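Local coordinates for protein transmembrane protease (Mus musculus, PDB 2E7V) that probably belongs to a membrane-anchored serine-type protease, the part described being its SEA domain, a non-catalytic module of the extracellular region in such proteases, at residues 44-50 / 92-98; 5-11 / 71-77; 36-41 / 106-110. All blocks are in the same frame, centred on the assembly; numbering follows the deposited sequence.

Overall arrangement
The three contacts lie within one SEA domain, a sheet with two helices packed on it, and their centres lie about 13 Å from one another. Contact 2 pairs the two central strands, 4-14 and 68-78. Contacts 1 and 3 both use helix 28-46: its C-terminal end meets helix 85-96 in contact 1, and residues further back meet the short edge strand 106-107 in contact 3. Along the chain the segments run 5-11, 36-41, 44-50, 71-77, 92-98 and 106-110, so contact 2 alternates with both others. Phe45, Ile92, Ile41 and Ile107 all touch side chains of contact 2, which makes the hydrophobic interior continuous.

Contact 1. Residues 44-50 / 92-98; sequences EFRGSSL and IQSVLRR
Val95 lays its CG1 methyl over one face of the Phe45 ring, 4.0 Å from the ring centroid and 19° off the normal, a CH-pi contact displaced toward the rim. The far end of the same ring is met differently: Ile92 CG2 sits at the edge, near the ring plane, 4.0 Å from Phe45 CZ, while Leu96 CD2 approaches CZ obliquely. Although the CB of Phe45 points away from the 92-98 segment, CG lies beside the backbone N (chi1 -72°), and this torsion brings the ring end back to the second helix. The other Val95 methyl, CG2, packs 3.6 Å from Ser48 CB, and Leu50 CD1 lies against Ile92 CG1. With an alanine at Phe45, the face under Val95 CG1 would probably be lost and Ile92 CG2 and Leu96 CD2 left without the ring end they share.

On the solvent side, Arg98 reaches across to the loop after helix 28-46. Its NH1 and NH2 grip one acceptor, Gly47 O, which lies in the guanidinium plane; the NH1 bond is 3.0 Å long, whereas NH2 comes from above the carbonyl plane. NH2 also forms a salt bridge of 2.7 Å to Glu44 OE1, on the anti side but tilted well out of the plane of a carboxylate turned 89° from the guanidinium. Ser48 OG accepts from Leu50 N at 3.1 Å, which makes an ST turn, and itself donates to Phe45 O.

The contact thus packs together the C-terminal ends of the two helices of the SEA alpha/beta sandwich, joining helix 28-46 and its following loop to the C-terminal part of helix 85-96 and the residues after it. Toward the sheet, Phe45 stacks with Phe54 and meets Phe77 edge-to-face, while Ile92 rests on Tyr7 and Leu96 on Phe11.

Contact 2. Residues 5-11 / 71-77; sequences YFYHSSF and ADVVMKF
Phe11 and Val73 pack closely on the helix-facing side of this strand pair: Phe11 CD2 lies 3.6 Å from Val73 CG2, the side chains crossing at about a right angle and the methyl approaching the ring obliquely. On the same face, Tyr7 and Phe77 have their planes 76° apart, and Tyr7 CD2 meets Phe77 CD1 at 3.8 Å. Between these pairs Met75 bends at its last torsion (chi3 -77°), which carries CE back over the partner strand to 3.9 Å from Ser9 OG. Helix 28-46 covers Met75, Val73 and Ala71, through Phe45, Ile41 and Ile37 respectively; from helix 85-96, Met88 and Lys89 pack on Tyr7 and Ile92 on Phe77. Tyr7 OH is held beyond the pair by Arg85 O.

The backbone places these groups. Strands 5-11 and 71-77 run antiparallel, at 159°, in unbroken register from Tyr5-Phe77 to Phe11-Ala71, and eight N-H...O bonds join the hydrogen-bonded pairs, as in Met75 N to Tyr7 O, 2.6 Å. They are the two central strands of the sheet, which with the two helices on one face forms the alpha/beta sandwich of the SEA domain, related to the ferredoxin-like fold.

The opposite face, carrying Phe6, His8, Ser10, Asp72, Val74 and Lys76, is the solvent side, though Phe6 and Lys76 still pack closely there. Lys76, extended beyond CG, runs obliquely past the end of the Phe6 ring, with CD 3.6 Å from CZ; Val74 CG1 touches the ring at CD1. His8 turns its imidazole away and leaves CB near Val74 CG2. The polar link here is Ser10 OG to Asp72 OD1, 2.6 Å, received nearly in line with the C-O bond; the other carboxylate oxygen, OD2, forms a salt bridge with Arg63 of strand 54-65.

Contact 3. Residues 36-41 / 106-110; sequences RIEAMI and EIAPS
The CA atoms of Ile37 and Pro109, 6.7 Å apart, are the nearest pair where helix residues 36-41 pass the end of strand 106-107 and the loop that follows. The Ile107 side chain does most of the apolar packing: its CD1 lies 3.7 Å from Ile41 CD1, the two chains crossing at about a right angle, and also meets Ile37 CG2. Its other branch, CG2, is taken by Met40, which slides past in the opposite direction with CE at 3.7 Å. The methionine bends at its end (chi3 66°), bringing CE to 3.4 Å from Ala108 O while SD stays beside Pro109 CA.

No direct hydrogen bond crosses between the segments, and Arg36 closes the outer side by way of water. CG lies anti to the backbone N (chi1 172°), and the bend at chi2 folds the side chain back, so that Met40 CG lies over the centre of the Arg36 guanidinium, 3.4 Å from its plane. Water 1 lies in that plane at the edge, accepting from Arg36 NH2 at 2.9 Å and lying within hydrogen-bonding distance of Pro109 O, to which it may donate.

The contact therefore brings the first helix of the SEA domain, 28-46, against the last strand, at the edge of the sheet. Ile107 pairs by backbone with Gln12 and Leu14 of strand 4-14 and packs on Phe11, and Pro109 packs on Ile13, whereas Ile37 also packs on Val59 and Ile41 on Thr57 of strand 54-65.

Contact 1. Residues 44-50 / 92-98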
loop_
_atom_site.group_PDB
_atom_site.type_symbol
_atom_site.label_atom_id
_atom_site.label_comp_id
_atom_site.label_asym_id
_atom_site.label_seq_id
_atom_site.Cartn_x
_atom_site.Cartn_y
_atom_site.Cartn_z
ATOM N N GLU A 44 3.746 5.196 7.086
ATOM C CA GLU A 44 4.883 5.622 6.270
ATOM C C GLU A 44 4.836 7.115 5.952
ATOM O O GLU A 44 5.834 7.822 6.098
ATOM C CB GLU A 44 4.944 4.837 4.957
ATOM C CG GLU A 44 5.309 3.374 5.112
ATOM C CD GLU A 44 6.577 3.166 5.915
ATOM O OE1 GLU A 44 7.539 3.946 5.733
ATOM O OE2 GLU A 44 6.613 2.213 6.725
ATOM N N PHE A 45 3.684 7.606 5.512
ATOM C CA PHE A 45 3.603 9.022 5.181
ATOM C C PHE A 45 3.695 9.898 6.417
ATOM O O PHE A 45 4.247 10.998 6.353
ATOM C CB PHE A 45 2.332 9.330 4.398
ATOM C CG PHE A 45 2.360 8.811 2.989
ATOM C CD1 PHE A 45 1.709 7.631 2.650
ATOM C CD2 PHE A 45 3.058 9.499 2.002
ATOM C CE1 PHE A 45 1.749 7.144 1.349
ATOM C CE2 PHE A 45 3.105 9.021 0.695
ATOM C CZ PHE A 45 2.447 7.839 0.367
ATOM N N ARG A 46 3.157 9.416 7.532
ATOM C CA ARG A 46 3.213 10.165 8.783
ATOM C C ARG A 46 4.676 10.343 9.169
ATOM O O ARG A 46 5.047 11.327 9.811
ATOM C CB ARG A 46 2.466 9.418 9.899
ATOM C CG ARG A 46 0.945 9.481 9.804
ATOM C CD ARG A 46 0.435 10.915 9.821
ATOM N NE ARG A 46 -1.003 10.983 9.567
ATOM C CZ ARG A 46 -1.608 11.999 8.954
ATOM N NH1 ARG A 46 -0.897 13.038 8.529
ATOM N NH2 ARG A 46 -2.921 11.973 8.758
ATOM N N GLY A 47 5.504 9.382 8.772
ATOM C CA GLY A 47 6.926 9.454 9.064
ATOM C C GLY A 47 7.734 9.826 7.833
ATOM O O GLY A 47 8.792 9.254 7.590
ATOM N N SER A 48 7.245 10.790 7.055
ATOM C CA SER A 48 7.937 11.214 5.838
ATOM C C SER A 48 7.889 12.737 5.658
ATOM O O SER A 48 7.320 13.445 6.484
ATOM C CB SER A 48 7.290 10.548 4.618
ATOM O OG SER A 48 6.063 11.184 4.308
ATOM N N SER A 49 8.471 13.225 4.561
ATOM C CA SER A 49 8.497 14.662 4.261
ATOM C C SER A 49 7.133 15.143 3.796
ATOM O O SER A 49 6.920 16.342 3.571
ATOM C CB SER A 49 9.535 14.950 3.180
ATOM O OG SER A 49 10.795 14.440 3.573
ATOM N N LEU A 50 6.215 14.192 3.655
ATOM C CA LEU A 50 4.846 14.468 3.225
ATOM C C LEU A 50 3.870 14.368 4.389
ATOM O O LEU A 50 2.662 14.298 4.181
ATOM C CB LEU A 50 4.434 13.462 2.143
ATOM C CG LEU A 50 4.801 13.769 0.689
ATOM C CD1 LEU A 50 4.655 12.521 -0.156
ATOM C CD2 LEU A 50 3.894 14.877 0.162
ATOM N N ILE A 92 5.934 11.369 -3.544
ATOM C CA ILE A 92 5.208 10.183 -3.105
ATOM C C ILE A 92 6.012 8.931 -3.405
ATOM O O ILE A 92 6.128 8.035 -2.564
ATOM C CB ILE A 92 3.814 10.092 -3.790
ATOM C CG1 ILE A 92 2.917 11.221 -3.280
ATOM C CG2 ILE A 92 3.175 8.723 -3.503
ATOM C CD1 ILE A 92 1.562 11.332 -3.992
ATOM N N GLN A 93 6.588 8.875 -4.601
ATOM C CA GLN A 93 7.387 7.722 -5.000
ATOM C C GLN A 93 8.553 7.449 -4.049
ATOM O O GLN A 93 8.910 6.287 -3.795
ATOM C CB GLN A 93 7.902 7.930 -6.420
ATOM C CG GLN A 93 6.824 7.803 -7.488
ATOM C CD GLN A 93 7.314 8.242 -8.857
ATOM O OE1 GLN A 93 7.953 9.288 -8.989
ATOM N NE2 GLN A 93 7.003 7.455 -9.884
ATOM N N SER A 94 9.132 8.510 -3.500
ATOM C CA SER A 94 10.252 8.331 -2.589
ATOM C C SER A 94 9.808 7.705 -1.275
ATOM O O SER A 94 10.615 7.090 -0.578
ATOM C CB SER A 94 10.973 9.664 -2.353
ATOM O OG SER A 94 11.783 9.993 -3.477
ATOM N N VAL A 95 8.526 7.840 -0.943
ATOM C CA VAL A 95 8.012 7.230 0.279
ATOM C C VAL A 95 7.626 5.780 0.001
ATOM O O VAL A 95 7.976 4.875 0.768
ATOM C CB VAL A 95 6.786 7.999 0.832
ATOM C CG1 VAL A 95 6.268 7.318 2.093
ATOM C CG2 VAL A 95 7.179 9.441 1.147
ATOM N N LEU A 96 6.930 5.550 -1.109
ATOM C CA LEU A 96 6.497 4.195 -1.458
ATOM C C LEU A 96 7.683 3.247 -1.632
ATOM O O LEU A 96 7.595 2.052 -1.345
ATOM C CB LEU A 96 5.640 4.218 -2.735
ATOM C CG LEU A 96 4.361 5.060 -2.652
ATOM C CD1 LEU A 96 3.605 4.937 -3.954
ATOM C CD2 LEU A 96 3.475 4.622 -1.486
ATOM N N ARG A 97 8.802 3.800 -2.083
ATOM C CA ARG A 97 10.009 3.026 -2.283
ATOM C C ARG A 97 10.438 2.360 -0.975
ATOM O O ARG A 97 11.088 1.317 -0.990
ATOM C CB ARG A 97 11.123 3.940 -2.805
ATOM C CG ARG A 97 12.423 3.240 -3.138
ATOM C CD ARG A 97 13.163 3.937 -4.289
ATOM N NE ARG A 97 13.507 5.341 -4.029
ATOM C CZ ARG A 97 12.652 6.361 -4.098
ATOM N NH1 ARG A 97 11.382 6.152 -4.420
ATOM N NH2 ARG A 97 13.070 7.599 -3.856
ATOM N N ARG A 98 10.072 2.961 0.155
ATOM C CA ARG A 98 10.437 2.393 1.454
ATOM C C ARG A 98 9.668 1.094 1.731
ATOM O O ARG A 98 10.113 0.247 2.517
ATOM C CB ARG A 98 10.167 3.409 2.570
ATOM C CG ARG A 98 10.730 4.786 2.282
ATOM C CD ARG A 98 10.818 5.684 3.515
ATOM N NE ARG A 98 9.593 5.715 4.307
ATOM C CZ ARG A 98 9.312 6.652 5.208
ATOM N NH1 ARG A 98 10.165 7.644 5.425
ATOM N NH2 ARG A 98 8.189 6.587 5.911
#

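Contact 2. Residues 5-11 / 71-77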
loop_
_atom_site.group_PDB
_atom_site.type_symbol
_atom_site.label_atom_id
_atom_site.label_comp_id
_atom_site.label_asym_id
_atom_site.label_seq_id
_atom_site.Cartn_x
_atom_site.Cartn_y
_atom_site.Cartn_z
ATOM N N TYR A 5 -5.197 16.606 -3.948
ATOM C CA TYR A 5 -4.685 15.735 -5.000
ATOM C C TYR A 5 -4.950 14.288 -4.622
ATOM O O TYR A 5 -4.861 13.920 -3.446
ATOM C CB TYR A 5 -3.171 15.917 -5.162
ATOM C CG TYR A 5 -2.738 17.081 -6.023
ATOM C CD1 TYR A 5 -1.464 17.630 -5.892
ATOM C CD2 TYR A 5 -3.588 17.618 -6.991
ATOM C CE1 TYR A 5 -1.043 18.686 -6.701
ATOM C CE2 TYR A 5 -3.179 18.671 -7.808
ATOM C CZ TYR A 5 -1.907 19.198 -7.658
ATOM O OH TYR A 5 -1.501 20.232 -8.475
ATOM N N PHE A 6 -5.271 13.471 -5.618
ATOM C CA PHE A 6 -5.490 12.051 -5.404
ATOM C C PHE A 6 -4.518 11.252 -6.260
ATOM O O PHE A 6 -4.244 11.600 -7.420
ATOM C CB PHE A 6 -6.915 11.649 -5.782
ATOM C CG PHE A 6 -7.951 12.105 -4.805
ATOM C CD1 PHE A 6 -8.213 11.366 -3.657
ATOM C CD2 PHE A 6 -8.671 13.279 -5.030
ATOM C CE1 PHE A 6 -9.179 11.786 -2.740
ATOM C CE2 PHE A 6 -9.641 13.710 -4.118
ATOM C CZ PHE A 6 -9.895 12.960 -2.971
ATOM N N TYR A 7 -3.998 10.181 -5.678
ATOM C CA TYR A 7 -3.096 9.287 -6.367
ATOM C C TYR A 7 -3.581 7.883 -6.050
ATOM O O TYR A 7 -4.126 7.632 -4.978
ATOM C CB TYR A 7 -1.663 9.459 -5.860
ATOM C CG TYR A 7 -1.056 10.768 -6.275
ATOM C CD1 TYR A 7 -0.289 10.873 -7.441
ATOM C CD2 TYR A 7 -1.317 11.925 -5.545
ATOM C CE1 TYR A 7 0.196 12.119 -7.873
ATOM C CE2 TYR A 7 -0.844 13.158 -5.961
ATOM C CZ TYR A 7 -0.092 13.253 -7.120
ATOM O OH TYR A 7 0.346 14.496 -7.515
ATOM N N HIS A 8 -3.394 6.973 -6.990
ATOM C CA HIS A 8 -3.780 5.589 -6.782
ATOM C C HIS A 8 -2.772 4.677 -7.443
ATOM O O HIS A 8 -2.127 5.057 -8.423
ATOM C CB HIS A 8 -5.188 5.314 -7.339
ATOM C CG HIS A 8 -5.289 5.379 -8.833
ATOM N ND1 HIS A 8 -5.454 6.561 -9.521
ATOM C CD2 HIS A 8 -5.252 4.400 -9.770
ATOM C CE1 HIS A 8 -5.513 6.310 -10.817
ATOM N NE2 HIS A 8 -5.393 5.005 -10.995
ATOM N N SER A 9 -2.627 3.478 -6.889
ATOM C CA SER A 9 -1.711 2.490 -7.423
ATOM C C SER A 9 -2.221 1.108 -7.065
ATOM O O SER A 9 -3.064 0.951 -6.169
ATOM C CB SER A 9 -0.315 2.678 -6.820
ATOM O OG SER A 9 0.039 4.050 -6.802
ATOM N N SER A 10 -1.723 0.108 -7.783
ATOM C CA SER A 10 -2.072 -1.279 -7.512
ATOM C C SER A 10 -0.816 -1.871 -6.890
ATOM O O SER A 10 0.240 -1.937 -7.529
ATOM C CB SER A 10 -2.423 -2.015 -8.801
ATOM O OG SER A 10 -3.627 -1.510 -9.352
ATOM N N PHE A 11 -0.927 -2.263 -5.629
ATOM C CA PHE A 11 0.197 -2.819 -4.895
ATOM C C PHE A 11 0.119 -4.324 -4.784
ATOM O O PHE A 11 -0.922 -4.879 -4.411
ATOM C CB PHE A 11 0.224 -2.292 -3.465
ATOM C CG PHE A 11 0.513 -0.831 -3.346
ATOM C CD1 PHE A 11 1.832 -0.375 -3.261
ATOM C CD2 PHE A 11 -0.527 0.088 -3.256
ATOM C CE1 PHE A 11 2.101 0.991 -3.078
ATOM C CE2 PHE A 11 -0.268 1.437 -3.077
ATOM C CZ PHE A 11 1.057 1.892 -2.985
ATOM N N ALA A 71 -3.812 -4.979 -4.239
ATOM C CA ALA A 71 -4.722 -4.016 -3.643
ATOM C C ALA A 71 -4.713 -2.695 -4.406
ATOM O O ALA A 71 -3.651 -2.121 -4.653
ATOM C CB ALA A 71 -4.342 -3.782 -2.189
ATOM N N ASP A 72 -5.888 -2.238 -4.822
ATOM C CA ASP A 72 -5.967 -0.953 -5.502
ATOM C C ASP A 72 -6.191 0.036 -4.364
ATOM O O ASP A 72 -7.174 -0.054 -3.624
ATOM C CB ASP A 72 -7.113 -0.917 -6.509
ATOM C CG ASP A 72 -6.943 -1.947 -7.615
ATOM O OD1 ASP A 72 -5.791 -2.206 -8.033
ATOM O OD2 ASP A 72 -7.960 -2.494 -8.069
ATOM N N VAL A 73 -5.247 0.961 -4.232
ATOM C CA VAL A 73 -5.225 1.948 -3.151
ATOM C C VAL A 73 -5.291 3.406 -3.604
ATOM O O VAL A 73 -4.571 3.817 -4.530
ATOM C CB VAL A 73 -3.917 1.757 -2.321
ATOM C CG1 VAL A 73 -3.828 2.786 -1.189
ATOM C CG2 VAL A 73 -3.851 0.338 -1.789
ATOM N N VAL A 74 -6.150 4.189 -2.955
ATOM C CA VAL A 74 -6.269 5.612 -3.271
ATOM C C VAL A 74 -5.598 6.381 -2.132
ATOM O O VAL A 74 -5.764 6.028 -0.965
ATOM C CB VAL A 74 -7.752 6.077 -3.368
ATOM C CG1 VAL A 74 -7.819 7.602 -3.352
ATOM C CG2 VAL A 74 -8.390 5.566 -4.659
ATOM N N MET A 75 -4.828 7.408 -2.476
ATOM C CA MET A 75 -4.154 8.233 -1.480
ATOM C C MET A 75 -4.504 9.695 -1.747
ATOM O O MET A 75 -4.386 10.170 -2.891
ATOM C CB MET A 75 -2.626 8.037 -1.544
ATOM C CG MET A 75 -2.132 6.632 -1.145
ATOM S SD MET A 75 -0.463 6.249 -1.820
ATOM C CE MET A 75 -0.936 5.897 -3.503
ATOM N N LYS A 76 -4.946 10.397 -0.698
ATOM C CA LYS A 76 -5.318 11.814 -0.796
ATOM C C LYS A 76 -4.323 12.742 -0.103
ATOM O O LYS A 76 -3.946 12.506 1.058
ATOM C CB LYS A 76 -6.700 12.063 -0.177
ATOM C CG LYS A 76 -7.127 13.534 -0.234
ATOM C CD LYS A 76 -8.546 13.764 0.251
ATOM C CE LYS A 76 -8.980 15.199 -0.043
ATOM N NZ LYS A 76 -10.387 15.458 0.337
ATOM N N PHE A 77 -3.922 13.801 -0.810
ATOM C CA PHE A 77 -2.979 14.796 -0.289
ATOM C C PHE A 77 -3.491 16.225 -0.458
ATOM O O PHE A 77 -4.273 16.520 -1.365
ATOM C CB PHE A 77 -1.616 14.705 -0.998
ATOM C CG PHE A 77 -0.962 13.367 -0.891
ATOM C CD1 PHE A 77 -1.330 12.328 -1.747
ATOM C CD2 PHE A 77 -0.011 13.120 0.104
ATOM C CE1 PHE A 77 -0.766 11.059 -1.613
ATOM C CE2 PHE A 77 0.560 11.853 0.247
ATOM C CZ PHE A 77 0.178 10.819 -0.615
#

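Contact 3. Residues 36-41 / 106-110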
loop_
_atom_site.group_PDB
_atom_site.type_symbol
_atom_site.label_atom_id
_atom_site.label_comp_id
_atom_site.label_asym_id
_atom_site.label_seq_id
_atom_site.Cartn_x
_atom_site.Cartn_y
_atom_site.Cartn_z
ATOM N N ARG A 36 -4.987 -3.269 7.642
ATOM C CA ARG A 36 -3.547 -3.379 7.887
ATOM C C ARG A 36 -2.775 -2.611 6.813
ATOM O O ARG A 36 -1.819 -1.881 7.108
ATOM C CB ARG A 36 -3.123 -4.853 7.892
ATOM C CG ARG A 36 -1.610 -5.100 7.940
ATOM C CD ARG A 36 -0.941 -4.407 9.127
ATOM N NE ARG A 36 0.520 -4.560 9.125
ATOM C CZ ARG A 36 1.346 -3.783 9.828
ATOM N NH1 ARG A 36 0.859 -2.810 10.583
ATOM N NH2 ARG A 36 2.665 -3.957 9.759
ATOM N N ILE A 37 -3.202 -2.780 5.567
ATOM C CA ILE A 37 -2.575 -2.098 4.440
ATOM C C ILE A 37 -2.721 -0.574 4.576
ATOM O O ILE A 37 -1.762 0.178 4.330
ATOM C CB ILE A 37 -3.191 -2.602 3.100
ATOM C CG1 ILE A 37 -2.710 -4.034 2.837
ATOM C CG2 ILE A 37 -2.786 -1.679 1.942
ATOM C CD1 ILE A 37 -3.463 -4.757 1.743
ATOM N N GLU A 38 -3.904 -0.124 4.986
ATOM C CA GLU A 38 -4.160 1.312 5.172
ATOM C C GLU A 38 -3.326 1.894 6.320
ATOM O O GLU A 38 -2.846 3.031 6.248
ATOM C CB GLU A 38 -5.659 1.552 5.426
ATOM C CG GLU A 38 -6.503 1.420 4.154
ATOM C CD GLU A 38 -7.996 1.269 4.412
ATOM O OE1 GLU A 38 -8.740 1.028 3.430
ATOM O OE2 GLU A 38 -8.424 1.391 5.588
ATOM N N ALA A 39 -3.149 1.102 7.374
ATOM C CA ALA A 39 -2.361 1.527 8.522
ATOM C C ALA A 39 -0.894 1.659 8.141
ATOM O O ALA A 39 -0.215 2.592 8.570
ATOM C CB ALA A 39 -2.506 0.520 9.650
ATOM N N MET A 40 -0.409 0.715 7.346
ATOM C CA MET A 40 0.979 0.705 6.906
ATOM C C MET A 40 1.292 1.934 6.068
ATOM O O MET A 40 2.287 2.624 6.304
ATOM C CB MET A 40 1.280 -0.575 6.111
ATOM C CG MET A 40 1.312 -1.844 6.983
ATOM S SD MET A 40 1.719 -3.346 6.081
ATOM C CE MET A 40 3.410 -2.975 5.633
ATOM N N ILE A 41 0.447 2.202 5.082
ATOM C CA ILE A 41 0.643 3.357 4.212
ATOM C C ILE A 41 0.558 4.644 5.032
ATOM O O ILE A 41 1.387 5.551 4.870
ATOM C CB ILE A 41 -0.403 3.368 3.067
ATOM C CG1 ILE A 41 -0.099 2.226 2.091
ATOM C CG2 ILE A 41 -0.382 4.708 2.334
ATOM C CD1 ILE A 41 -1.212 1.967 1.076
ATOM N N GLU A 106 4.825 -2.619 -4.062
ATOM C CA GLU A 106 4.395 -3.697 -3.186
ATOM C C GLU A 106 4.279 -3.272 -1.732
ATOM O O GLU A 106 4.776 -2.223 -1.324
ATOM C CB GLU A 106 5.382 -4.865 -3.287
ATOM C CG GLU A 106 6.821 -4.476 -2.908
ATOM C CD GLU A 106 7.843 -5.577 -3.187
ATOM O OE1 GLU A 106 7.705 -6.267 -4.210
ATOM O OE2 GLU A 106 8.804 -5.737 -2.393
ATOM N N ILE A 107 3.605 -4.117 -0.961
ATOM C CA ILE A 107 3.387 -3.914 0.461
ATOM C C ILE A 107 3.346 -5.307 1.081
ATOM O O ILE A 107 2.611 -6.175 0.595
ATOM C CB ILE A 107 2.026 -3.235 0.735
ATOM C CG1 ILE A 107 1.967 -1.871 0.036
ATOM C CG2 ILE A 107 1.807 -3.086 2.250
ATOM C CD1 ILE A 107 0.686 -1.104 0.294
ATOM N N ALA A 108 4.130 -5.529 2.134
ATOM C CA ALA A 108 4.138 -6.831 2.808
ATOM C C ALA A 108 3.545 -6.726 4.216
ATOM O O ALA A 108 4.195 -6.232 5.133
ATOM C CB ALA A 108 5.565 -7.383 2.880
ATOM N N PRO A 109 2.289 -7.177 4.402
ATOM C CA PRO A 109 1.662 -7.114 5.728
ATOM C C PRO A 109 2.578 -7.835 6.707
ATOM O O PRO A 109 2.711 -7.431 7.856
ATOM C CB PRO A 109 0.330 -7.839 5.519
ATOM C CG PRO A 109 0.002 -7.526 4.104
ATOM C CD PRO A 109 1.343 -7.696 3.398
ATOM N N SER A 110 3.195 -8.918 6.229
ATOM C CA SER A 110 4.167 -9.680 7.009
ATOM C C SER A 110 5.344 -10.055 6.103
ATOM O O SER A 110 5.155 -10.460 4.951
ATOM C CB SER A 110 3.555 -10.949 7.588
ATOM O OG SER A 110 4.440 -11.507 8.549
HETATM O O HOH W 1 4.555 -5.600 8.216
#